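Side-chain contacts in hemolysin II regulatory protein (Bacillus cereus, PDB 2JJ7), which probably binds DNA as a dimeric transcriptional regulator of the TetR family, through an N-terminal helix-turn-helix domain: residues N81-R84 against E85-V89; D171-S174 against R175-A179. All coordinates share one frame; numbering follows the deposited sequence. Where two conformers were deposited one is given.

Interaction 1 of 2, residues N81-R84 against E85-V89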
loop_
_atom_site.group_PDB
_atom_site.type_symbol
_atom_site.label_atom_id
_atom_site.label_comp_id
_atom_site.label_asym_id
_atom_site.label_seq_id
_atom_site.Cartn_x
_atom_site.Cartn_y
_atom_site.Cartn_z
ATOM N N ASN B 81 5.612 -21.021 5.127
ATOM C CA ASN B 81 5.345 -21.695 3.861
ATOM C C ASN B 81 3.986 -21.358 3.265
ATOM O O ASN B 81 3.867 -21.163 2.047
ATOM C CB ASN B 81 5.512 -23.205 4.003
ATOM C CG ASN B 81 6.974 -23.626 4.066
ATOM O OD1 ASN B 81 7.884 -22.795 4.128
ATOM N ND2 ASN B 81 7.198 -24.922 4.052
ATOM N N ALA B 82 2.959 -21.296 4.108
ATOM C CA ALA B 82 1.643 -20.865 3.642
ATOM C C ALA B 82 1.748 -19.481 3.016
ATOM O O ALA B 82 1.261 -19.262 1.909
ATOM C CB ALA B 82 0.640 -20.857 4.775
ATOM N N LEU B 83 2.404 -18.553 3.706
ATOM C CA LEU B 83 2.533 -17.196 3.182
ATOM C C LEU B 83 3.365 -17.126 1.888
ATOM O O LEU B 83 3.030 -16.363 0.962
ATOM C CB LEU B 83 3.097 -16.250 4.244
ATOM C CG LEU B 83 3.130 -14.764 3.873
ATOM C CD1 LEU B 83 1.732 -14.214 3.670
ATOM C CD2 LEU B 83 3.864 -13.990 4.944
ATOM N N ARG B 84 4.452 -17.892 1.832
ATOM C CA ARG B 84 5.262 -17.938 0.616
ATOM C C ARG B 84 4.410 -18.401 -0.566
ATOM O O ARG B 84 4.495 -17.827 -1.647
ATOM C CB ARG B 84 6.520 -18.808 0.780
ATOM C CG ARG B 84 7.541 -18.592 -0.335
ATOM C CD ARG B 84 8.930 -19.131 -0.016
ATOM N NE ARG B 84 9.708 -18.274 0.884
ATOM C CZ ARG B 84 10.463 -17.246 0.494
ATOM N NH1 ARG B 84 10.537 -16.921 -0.785
ATOM N NH2 ARG B 84 11.151 -16.540 1.389
ATOM N N GLU B 85 3.564 -19.405 -0.351
ATOM C CA GLU B 85 2.745 -19.925 -1.438
ATOM C C GLU B 85 1.698 -18.918 -1.855
ATOM O O GLU B 85 1.514 -18.660 -3.057
ATOM C CB GLU B 85 2.076 -21.254 -1.079
ATOM C CG GLU B 85 1.402 -21.894 -2.301
ATOM C CD GLU B 85 1.041 -23.355 -2.106
ATOM O OE1 GLU B 85 0.995 -23.828 -0.956
ATOM O OE2 GLU B 85 0.803 -24.039 -3.117
ATOM N N TYR B 86 1.015 -18.358 -0.861
ATOM C CA TYR B 86 0.026 -17.325 -1.099
ATOM C C TYR B 86 0.639 -16.186 -1.934
ATOM O O TYR B 86 0.095 -15.799 -2.976
ATOM C CB TYR B 86 -0.488 -16.797 0.241
ATOM C CG TYR B 86 -1.321 -15.541 0.159
ATOM C CD1 TYR B 86 -0.723 -14.275 0.110
ATOM C CD2 TYR B 86 -2.712 -15.606 0.142
ATOM C CE1 TYR B 86 -1.491 -13.128 0.035
ATOM C CE2 TYR B 86 -3.475 -14.457 0.072
ATOM C CZ TYR B 86 -2.865 -13.227 0.015
ATOM O OH TYR B 86 -3.639 -12.080 -0.045
ATOM N N LEU B 87 1.763 -15.654 -1.459
ATOM C CA LEU B 87 2.425 -14.525 -2.107
ATOM C C LEU B 87 2.948 -14.864 -3.500
ATOM O O LEU B 87 2.944 -14.007 -4.386
ATOM C CB LEU B 87 3.588 -14.007 -1.241
ATOM C CG LEU B 87 3.239 -13.323 0.086
ATOM C CD1 LEU B 87 4.508 -12.940 0.842
ATOM C CD2 LEU B 87 2.350 -12.115 -0.113
ATOM N N THR B 88 3.434 -16.093 -3.671
ATOM C CA THR B 88 3.964 -16.551 -4.959
ATOM C C THR B 88 2.821 -16.617 -5.994
ATOM O O THR B 88 2.939 -16.067 -7.098
ATOM C CB THR B 88 4.701 -17.900 -4.814
ATOM O OG1 THR B 88 5.742 -17.760 -3.847
ATOM C CG2 THR B 88 5.325 -18.380 -6.153
ATOM N N VAL B 89 1.709 -17.250 -5.617
ATOM C CA VAL B 89 0.545 -17.365 -6.503
ATOM C C VAL B 89 0.030 -15.971 -6.908
ATOM O O VAL B 89 -0.217 -15.714 -8.091
ATOM C CB VAL B 89 -0.602 -18.177 -5.855
ATOM C CG1 VAL B 89 -1.879 -18.101 -6.700
ATOM C CG2 VAL B 89 -0.192 -19.635 -5.628
#
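Helix 79-96 of the TetR-type C-terminal domain is held here by an apolar pair of side chains and by a hydroxyl turned back to a backbone carbonyl, each spanning one turn. On the buried side Leu83 and Leu87 meet at a slant, Leu83 CG lying 3.8 Å from Leu87 CD1. With its CG anti to the carbonyl carbon (chi1 -68°), Leu87 leans back over the preceding turn, and this CG rests 3.2 Å from Leu83 O. That same oxygen accepts the backbone bond from Leu87 N at 2.8 Å. On the outer side Thr88 turns its hydroxyl back too, chi1 -57°, and OG1 donates to Arg84 O at 2.5 Å, a length short enough to be doubtful. The backbone N of Thr88 reaches Arg84 O at 2.9 Å from the other side of the carbonyl plane. Arg84 O thus probably takes two donors, with OG1 36° out of that plane. Glu85 extends away from this turn to a salt bridge with Lys74. Leu83 packs on Leu129 and Ile132 of helix 129-138, Tyr86 joins it there and bonds through OH to Phe126 O, while Leu87 lies against Val173 and Ile176 of helix 169-181.

Interaction 2 of 2, residues D171-S174 against R175-A179; sequences DLVS and RIISA
The peptide carbonyl of Ser174 takes two donors from opposite sides of its plane, both from the residue one turn on: Ser178 N donates to Ser174 O at 2.9 Å, and Ser178 OG donates to it at 3.1 Å. The amide lies 22° from the carbonyl plane, whereas the hydroxyl stands well above it, 38° out, and so does not point along a lone pair. The hydroxyl can fold back because Ser178 OG sits beside its own backbone N, anti to the carbonyl carbon (chi1 -76°). Two apolar pairs run along the buried side. The side chains of Leu172 and Ile176 meet at an angle, with Ile176 CD1 4.0 Å from Leu172 CG and also in contact with CD1 of that leucine. Val173 and Ile177 instead lie alongside each other and point the same way, their contact passing from Val173 CG1 to Ile177 CD1 at 4.0 Å. In both isoleucines the CG1 arm bends toward the preceding turn, and Ile176 CG1 comes within 3.2 Å of Leu172 O. Arg175 does likewise at its base, its CG lying 3.0 Å from Asp171 O, a tight approach, before the rest of the chain leads off. Phe163 of the second subunit packs on Leu172 and Arg175, and Ile154, Ile157 and Val158 of helix 147-158 cover Ile176. Apolar i/i+4 pairs on the buried side and Asp171, Arg175 and Ser178 on the exposed side make this an amphipathic helix; it lies at the subunit interface, consistent with the C-terminal helices through which TetR-family proteins commonly dimerise.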
loop_
_atom_site.group_PDB
_atom_site.type_symbol
_atom_site.label_atom_id
_atom_site.label_comp_id
_atom_site.label_asym_id
_atom_site.label_seq_id
_atom_site.Cartn_x
_atom_site.Cartn_y
_atom_site.Cartn_z
ATOM N N ASP B 171 11.749 -12.007 -5.171
ATOM C CA ASP B 171 12.362 -11.134 -4.186
ATOM C C ASP B 171 11.318 -10.401 -3.383
ATOM O O ASP B 171 11.492 -10.201 -2.179
ATOM C CB ASP B 171 13.300 -10.130 -4.852
ATOM C CG ASP B 171 14.512 -10.794 -5.486
ATOM O OD1 ASP B 171 14.922 -11.908 -5.052
ATOM O OD2 ASP B 171 15.064 -10.188 -6.431
ATOM N N LEU B 172 10.239 -9.991 -4.049
ATOM C CA LEU B 172 9.144 -9.323 -3.371
ATOM C C LEU B 172 8.556 -10.246 -2.305
ATOM O O LEU B 172 8.367 -9.821 -1.167
ATOM C CB LEU B 172 8.067 -8.854 -4.367
ATOM C CG LEU B 172 6.892 -8.065 -3.772
ATOM C CD1 LEU B 172 7.379 -6.857 -2.922
ATOM C CD2 LEU B 172 5.927 -7.631 -4.867
ATOM N N VAL B 173 8.308 -11.505 -2.680
ATOM C CA VAL B 173 7.809 -12.540 -1.766
ATOM C C VAL B 173 8.757 -12.702 -0.566
ATOM O O VAL B 173 8.319 -12.606 0.576
ATOM C CB VAL B 173 7.577 -13.901 -2.496
ATOM C CG1 VAL B 173 7.223 -15.023 -1.493
ATOM C CG2 VAL B 173 6.463 -13.770 -3.559
ATOM N N SER B 174 10.048 -12.912 -0.844
ATOM C CA SER B 174 11.086 -13.021 0.195
ATOM C C SER B 174 11.173 -11.809 1.105
ATOM O O SER B 174 11.292 -11.957 2.321
ATOM C CB SER B 174 12.458 -13.260 -0.427
ATOM O OG SER B 174 12.546 -14.590 -0.872
ATOM N N ARG B 175 11.136 -10.616 0.512
ATOM C CA ARG B 175 11.274 -9.379 1.273
ATOM C C ARG B 175 10.044 -9.106 2.146
ATOM O O ARG B 175 10.166 -8.567 3.249
ATOM C CB ARG B 175 11.554 -8.194 0.350
ATOM C CG ARG B 175 12.903 -8.248 -0.347
ATOM C CD ARG B 175 13.322 -6.861 -0.861
ATOM N NE ARG B 175 13.895 -6.035 0.205
ATOM C CZ ARG B 175 15.160 -5.629 0.257
ATOM N NH1 ARG B 175 15.572 -4.897 1.283
ATOM N NH2 ARG B 175 16.013 -5.942 -0.713
ATOM N N ILE B 176 8.862 -9.475 1.653
ATOM C CA ILE B 176 7.651 -9.339 2.463
ATOM C C ILE B 176 7.736 -10.230 3.719
ATOM O O ILE B 176 7.478 -9.776 4.832
ATOM C CB ILE B 176 6.375 -9.617 1.644
ATOM C CG1 ILE B 176 6.105 -8.456 0.681
ATOM C CG2 ILE B 176 5.180 -9.851 2.579
ATOM C CD1 ILE B 176 4.967 -8.728 -0.347
ATOM N N ILE B 177 8.130 -11.481 3.527
ATOM C CA ILE B 177 8.261 -12.437 4.610
ATOM C C ILE B 177 9.341 -11.988 5.603
ATOM O O ILE B 177 9.123 -12.033 6.814
ATOM C CB ILE B 177 8.562 -13.851 4.049
ATOM C CG1 ILE B 177 7.380 -14.345 3.188
ATOM C CG2 ILE B 177 8.923 -14.841 5.198
ATOM C CD1 ILE B 177 7.623 -15.661 2.460
ATOM N N SER B 178 10.486 -11.543 5.093
ATOM C CA SER B 178 11.576 -11.035 5.944
ATOM C C SER B 178 11.134 -9.911 6.860
ATOM O O SER B 178 11.480 -9.900 8.037
ATOM C CB SER B 178 12.720 -10.519 5.098
ATOM O OG SER B 178 13.446 -11.598 4.588
ATOM N N ALA B 179 10.371 -8.966 6.305
ATOM C CA ALA B 179 9.877 -7.832 7.063
ATOM C C ALA B 179 8.980 -8.286 8.205
ATOM O O ALA B 179 8.930 -7.631 9.243
ATOM C CB ALA B 179 9.142 -6.851 6.153
#

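In the fold
Interactions 1 and 2 lie on neighbouring helices of the C-terminal domain, 79-96 and 169-181, with centres about 11 Å apart, and each is partly buried. The two helices meet directly: Arg84 NE packs 3.7 Å from Ile177 CD1, while Arg84 NH1 makes a probable hydrogen bond to Ser174 OG at the more open margin. Both combine apolar packing with a hydroxyl returned to a carbonyl on the outer face, though the short Thr88 bond of interaction 1 is doubtful in length. Within the assembly interaction 1 packs on its own chain alone, against helices 71-74 and 129-138 among others. Interaction 2 joins helix 147-158 and also reaches Phe163 and Pro161 of the second subunit.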